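Local coordinates for protein inactive poly [ADP-ribose] polymerase RCD1 (Arabidopsis thaliana, PDB 5NGO) that is an enzymatically inactive member of the poly(ADP-ribose) polymerase family, targeted by a downy mildew effector that suppresses plant immunity, at residues Glu117-Ile129 against Thr172-Leu184. Sequence-based numbering, arbitrary orientation.
Sequences ENGVRYMVLCRVI and THIFPEFVVRFKL
Strands 121-129 and 174-182 run antiparallel as neighbours in the mixed sheet of the PARP fold, and a classic beta bulge interrupts their ladder. Two residues, Glu177 and Phe178, share Leu125 as their partner: its carbonyl O accepts from Glu177 N at 2.9 Å and, more loosely, from Phe178 N at 3.2 Å; the pairing shifts by one residue, so that Cys126 lies against Pro176. Glu177 also forms a salt bridge with Arg127. Its CG swings away from the backbone N (chi1 -165°) and the chain runs on extended, which carries the carboxylate over to the guanidinium. Two nitrogens grip it side-on: Arg127 NE meets Glu177 OE1 at 3.0 Å in an almost straight bond (178°), and Arg127 NH2 meets OE2 at 2.9 Å. Both oxygens are approached from above the carboxylate plane, although OE1 itself lies in the guanidinium plane.

Leu125 and Phe178 lie side by side on the face covered by helix 9-19, which also packs on Val180. On the face bearing Tyr122, Val124 CG1 touches Pro176 CB at 3.7 Å. Towards the C-terminal end of 174-182, Arg121 CB makes a CH-pi contact over one face of the Phe182 ring, 3.7 Å from its centroid. Beyond it, Leu184 CD1 sits over one face of the Arg121 guanidinium, offset toward its rim, while a water at that group's edge accepts from Arg121 NE and Leu184 N and donates to Gly119 O at 2.7 Å.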
loop_
_atom_site.group_PDB
_atom_site.type_symbol
_atom_site.label_atom_id
_atom_site.label_comp_id
_atom_site.label_asym_id
_atom_site.label_seq_id
_atom_site.Cartn_x
_atom_site.Cartn_y
_atom_site.Cartn_z
ATOM N N GLU A 117 4.845 20.362 -8.481
ATOM C CA GLU A 117 5.088 21.534 -9.319
ATOM C C GLU A 117 5.668 21.217 -10.718
ATOM O O GLU A 117 5.485 22.003 -11.645
ATOM C CB GLU A 117 5.965 22.546 -8.592
ATOM C CG GLU A 117 7.360 22.048 -8.245
ATOM C CD GLU A 117 8.134 23.044 -7.407
ATOM O OE1 GLU A 117 8.112 22.904 -6.161
ATOM O OE2 GLU A 117 8.779 23.965 -7.976
ATOM N N ASN A 118 6.353 20.073 -10.866
ATOM C CA ASN A 118 6.985 19.673 -12.133
ATOM C C ASN A 118 6.205 18.644 -12.973
ATOM O O ASN A 118 6.733 18.140 -13.985
ATOM C CB ASN A 118 8.393 19.129 -11.840
ATOM C CG ASN A 118 9.285 20.159 -11.149
ATOM O OD1 ASN A 118 9.517 21.247 -11.662
ATOM N ND2 ASN A 118 9.788 19.823 -9.984
ATOM N N GLY A 119 4.978 18.313 -12.574
ATOM C CA GLY A 119 4.201 17.281 -13.274
ATOM C C GLY A 119 4.495 15.843 -12.838
ATOM O O GLY A 119 4.002 14.918 -13.462
ATOM N N VAL A 120 5.242 15.673 -11.759
ATOM C CA VAL A 120 5.677 14.346 -11.332
ATOM C C VAL A 120 4.708 13.831 -10.268
ATOM O O VAL A 120 4.240 14.583 -9.417
ATOM C CB VAL A 120 7.149 14.375 -10.816
ATOM C CG1 VAL A 120 7.603 13.042 -10.268
ATOM C CG2 VAL A 120 8.103 14.862 -11.880
ATOM N N ARG A 121 4.443 12.534 -10.338
ATOM C CA ARG A 121 3.562 11.823 -9.420
ATOM C C ARG A 121 4.347 10.760 -8.666
ATOM O O ARG A 121 5.418 10.346 -9.115
ATOM C CB ARG A 121 2.438 11.159 -10.208
ATOM C CG ARG A 121 1.514 12.128 -10.908
ATOM C CD ARG A 121 0.594 11.363 -11.846
ATOM N NE ARG A 121 -0.231 12.257 -12.658
ATOM C CZ ARG A 121 -1.492 12.607 -12.403
ATOM N NH1 ARG A 121 -2.154 12.153 -11.330
ATOM N NH2 ARG A 121 -2.101 13.429 -13.245
ATOM N N TYR A 122 3.809 10.334 -7.531
ATOM C CA TYR A 122 4.518 9.465 -6.595
ATOM C C TYR A 122 3.607 8.381 -6.072
ATOM O O TYR A 122 2.552 8.664 -5.511
ATOM C CB TYR A 122 5.044 10.259 -5.403
ATOM C CG TYR A 122 5.944 11.411 -5.758
ATOM C CD1 TYR A 122 5.426 12.647 -6.086
ATOM C CD2 TYR A 122 7.335 11.252 -5.776
ATOM C CE1 TYR A 122 6.257 13.712 -6.417
ATOM C CE2 TYR A 122 8.193 12.308 -6.083
ATOM C CZ TYR A 122 7.643 13.544 -6.418
ATOM O OH TYR A 122 8.446 14.618 -6.732
ATOM N N MET A 123 4.035 7.136 -6.232
ATOM C CA MET A 123 3.315 5.967 -5.739
ATOM C C MET A 123 4.292 5.127 -4.897
ATOM O O MET A 123 5.427 4.876 -5.338
ATOM C CB MET A 123 2.847 5.155 -6.942
ATOM C CG MET A 123 1.988 3.936 -6.590
ATOM S SD MET A 123 0.241 4.203 -6.682
ATOM C CE MET A 123 -0.033 3.659 -8.355
ATOM N N VAL A 124 3.839 4.689 -3.721
ATOM C CA VAL A 124 4.696 3.920 -2.819
ATOM C C VAL A 124 4.341 2.433 -2.925
ATOM O O VAL A 124 3.162 2.080 -2.859
ATOM C CB VAL A 124 4.533 4.402 -1.359
ATOM C CG1 VAL A 124 5.360 3.575 -0.399
ATOM C CG2 VAL A 124 4.934 5.853 -1.232
ATOM N N LEU A 125 5.341 1.577 -3.106
ATOM C CA LEU A 125 5.144 0.131 -3.018
ATOM C C LEU A 125 5.360 -0.292 -1.558
ATOM O O LEU A 125 6.424 -0.042 -0.990
ATOM C CB LEU A 125 6.082 -0.666 -3.921
ATOM C CG LEU A 125 5.816 -2.174 -3.988
ATOM C CD1 LEU A 125 4.492 -2.425 -4.647
ATOM C CD2 LEU A 125 6.859 -2.909 -4.794
ATOM N N CYS A 126 4.347 -0.942 -0.988
ATOM C CA CYS A 126 4.371 -1.399 0.403
ATOM C C CYS A 126 4.305 -2.917 0.525
ATOM O O CYS A 126 3.745 -3.592 -0.342
ATOM C CB CYS A 126 3.164 -0.863 1.141
ATOM S SG CYS A 126 3.047 0.916 1.229
ATOM N N ARG A 127 4.892 -3.422 1.599
ATOM C CA ARG A 127 4.604 -4.774 2.077
ATOM C C ARG A 127 3.425 -4.629 3.018
ATOM O O ARG A 127 3.425 -3.743 3.863
ATOM C CB ARG A 127 5.773 -5.348 2.862
ATOM C CG ARG A 127 7.115 -5.258 2.183
ATOM C CD ARG A 127 8.102 -6.222 2.795
ATOM N NE ARG A 127 9.465 -5.952 2.367
ATOM C CZ ARG A 127 10.549 -6.556 2.859
ATOM N NH1 ARG A 127 10.448 -7.489 3.803
ATOM N NH2 ARG A 127 11.747 -6.256 2.357
ATOM N N VAL A 128 2.415 -5.471 2.842
ATOM C CA VAL A 128 1.225 -5.459 3.677
ATOM C C VAL A 128 1.006 -6.855 4.228
ATOM O O VAL A 128 1.008 -7.839 3.477
ATOM C CB VAL A 128 -0.035 -5.039 2.897
ATOM C CG1 VAL A 128 -1.222 -4.907 3.833
ATOM C CG2 VAL A 128 0.212 -3.746 2.133
ATOM N N ILE A 129 0.802 -6.923 5.540
ATOM C CA ILE A 129 0.404 -8.157 6.216
ATOM C C ILE A 129 -1.113 -8.237 6.136
ATOM O O ILE A 129 -1.828 -7.578 6.893
ATOM C CB ILE A 129 0.850 -8.164 7.680
ATOM C CG1 ILE A 129 2.381 -8.094 7.768
ATOM C CG2 ILE A 129 0.340 -9.411 8.395
ATOM C CD1 ILE A 129 2.893 -7.696 9.147
ATOM N N THR A 172 1.546 -1.349 12.218
ATOM C CA THR A 172 2.079 -2.705 12.381
ATOM C C THR A 172 2.089 -3.518 11.084
ATOM O O THR A 172 2.969 -4.336 10.891
ATOM C CB THR A 172 1.232 -3.478 13.429
ATOM O OG1 THR A 172 -0.159 -3.309 13.146
ATOM C CG2 THR A 172 1.503 -2.981 14.818
ATOM N N HIS A 173 1.120 -3.287 10.209
ATOM C CA HIS A 173 0.824 -4.196 9.094
ATOM C C HIS A 173 1.210 -3.614 7.712
ATOM O O HIS A 173 0.934 -4.259 6.698
ATOM C CB HIS A 173 -0.672 -4.541 9.136
ATOM C CG HIS A 173 -1.052 -5.478 10.244
ATOM N ND1 HIS A 173 -1.018 -6.825 10.037
ATOM C CD2 HIS A 173 -1.554 -5.305 11.495
ATOM C CE1 HIS A 173 -1.423 -7.459 11.128
ATOM N NE2 HIS A 173 -1.767 -6.552 12.019
ATOM N N ILE A 174 1.838 -2.431 7.666
ATOM C CA ILE A 174 2.271 -1.825 6.397
ATOM C C ILE A 174 3.715 -1.344 6.501
ATOM O O ILE A 174 4.033 -0.569 7.387
ATOM C CB ILE A 174 1.381 -0.620 5.991
ATOM C CG1 ILE A 174 -0.077 -1.046 5.894
ATOM C CG2 ILE A 174 1.859 -0.030 4.644
ATOM C CD1 ILE A 174 -1.050 0.094 5.707
ATOM N N PHE A 175 4.578 -1.809 5.611
ATOM C CA PHE A 175 5.919 -1.258 5.505
ATOM C C PHE A 175 6.096 -0.598 4.122
ATOM O O PHE A 175 6.186 -1.301 3.122
ATOM C CB PHE A 175 6.992 -2.322 5.719
ATOM C CG PHE A 175 8.381 -1.810 5.520
ATOM C CD1 PHE A 175 8.914 -0.852 6.361
ATOM C CD2 PHE A 175 9.148 -2.260 4.458
ATOM C CE1 PHE A 175 10.200 -0.366 6.172
ATOM C CE2 PHE A 175 10.445 -1.777 4.253
ATOM C CZ PHE A 175 10.964 -0.830 5.101
ATOM N N PRO A 176 6.145 0.750 4.068
ATOM C CA PRO A 176 6.482 1.457 2.832
ATOM C C PRO A 176 7.903 1.237 2.442
ATOM O O PRO A 176 8.766 1.536 3.216
ATOM C CB PRO A 176 6.233 2.938 3.172
ATOM C CG PRO A 176 5.731 2.980 4.554
ATOM C CD PRO A 176 5.988 1.673 5.202
ATOM N N GLU A 177 8.148 0.699 1.264
ATOM C CA GLU A 177 9.490 0.275 0.905
ATOM C C GLU A 177 10.095 1.006 -0.265
ATOM O O GLU A 177 11.269 1.337 -0.238
ATOM C CB GLU A 177 9.497 -1.233 0.625
ATOM C CG GLU A 177 10.901 -1.816 0.596
ATOM C CD GLU A 177 10.967 -3.276 0.551
ATOM O OE1 GLU A 177 9.943 -3.922 0.261
ATOM O OE2 GLU A 177 12.070 -3.813 0.782
ATOM N N PHE A 178 9.311 1.232 -1.313
ATOM C CA PHE A 178 9.802 1.805 -2.566
ATOM C C PHE A 178 8.938 2.989 -2.995
ATOM O O PHE A 178 7.742 2.973 -2.765
ATOM C CB PHE A 178 9.781 0.791 -3.672
ATOM C CG PHE A 178 10.694 -0.396 -3.480
ATOM C CD1 PHE A 178 10.254 -1.519 -2.829
ATOM C CD2 PHE A 178 11.927 -0.430 -4.104
ATOM C CE1 PHE A 178 11.103 -2.641 -2.688
ATOM C CE2 PHE A 178 12.765 -1.513 -3.991
ATOM C CZ PHE A 178 12.365 -2.651 -3.299
ATOM N N VAL A 179 9.566 4.007 -3.575
ATOM C CA VAL A 179 8.869 5.125 -4.188
ATOM C C VAL A 179 9.106 5.098 -5.693
ATOM O O VAL A 179 10.259 5.055 -6.144
ATOM C CB VAL A 179 9.352 6.489 -3.653
ATOM C CG1 VAL A 179 8.580 7.619 -4.305
ATOM C CG2 VAL A 179 9.175 6.552 -2.138
ATOM N N VAL A 180 8.017 5.139 -6.464
ATOM C CA VAL A 180 8.080 5.195 -7.915
ATOM C C VAL A 180 7.641 6.588 -8.333
ATOM O O VAL A 180 6.517 6.997 -8.018
ATOM C CB VAL A 180 7.151 4.133 -8.558
ATOM C CG1 VAL A 180 7.138 4.288 -10.082
ATOM C CG2 VAL A 180 7.609 2.733 -8.186
ATOM N N ARG A 181 8.536 7.307 -9.019
ATOM C CA ARG A 181 8.236 8.616 -9.588
ATOM C C ARG A 181 7.851 8.447 -11.043
ATOM O O ARG A 181 8.576 7.809 -11.801
ATOM C CB ARG A 181 9.453 9.534 -9.503
ATOM C CG ARG A 181 9.847 9.873 -8.088
ATOM C CD ARG A 181 11.055 10.790 -8.025
ATOM N NE ARG A 181 11.508 10.878 -6.640
ATOM C CZ ARG A 181 12.424 11.711 -6.180
ATOM N NH1 ARG A 181 12.984 12.623 -6.966
ATOM N NH2 ARG A 181 12.746 11.663 -4.890
ATOM N N PHE A 182 6.726 9.047 -11.437
ATOM C CA PHE A 182 6.202 8.879 -12.789
ATOM C C PHE A 182 5.388 10.082 -13.304
ATOM O O PHE A 182 5.134 11.038 -12.567
ATOM C CB PHE A 182 5.374 7.590 -12.858
ATOM C CG PHE A 182 4.079 7.651 -12.092
ATOM C CD1 PHE A 182 4.057 7.482 -10.715
ATOM C CD2 PHE A 182 2.874 7.858 -12.751
ATOM C CE1 PHE A 182 2.878 7.530 -10.005
ATOM C CE2 PHE A 182 1.677 7.902 -12.045
ATOM C CZ PHE A 182 1.684 7.736 -10.663
ATOM N N LYS A 183 5.012 10.014 -14.582
ATOM C CA LYS A 183 4.082 10.979 -15.194
ATOM C C LYS A 183 2.961 10.285 -15.969
ATOM O O LYS A 183 3.112 9.149 -16.373
ATOM C CB LYS A 183 4.801 11.916 -16.146
ATOM C CG LYS A 183 5.926 12.709 -15.527
ATOM C CD LYS A 183 6.493 13.741 -16.488
ATOM C CE LYS A 183 6.788 15.040 -15.741
ATOM N NZ LYS A 183 7.590 16.006 -16.524
ATOM N N LEU A 184 1.863 11.018 -16.153
ATOM C CA LEU A 184 0.748 10.635 -17.050
ATOM C C LEU A 184 0.408 11.782 -18.008
ATOM O O LEU A 184 0.777 12.922 -17.760
ATOM C CB LEU A 184 -0.500 10.297 -16.255
ATOM C CG LEU A 184 -0.414 9.237 -15.168
ATOM C CD1 LEU A 184 -1.739 9.209 -14.392
ATOM C CD2 LEU A 184 -0.086 7.843 -15.718
HETATM O O HOH W 1 2.006 13.290 -14.400
#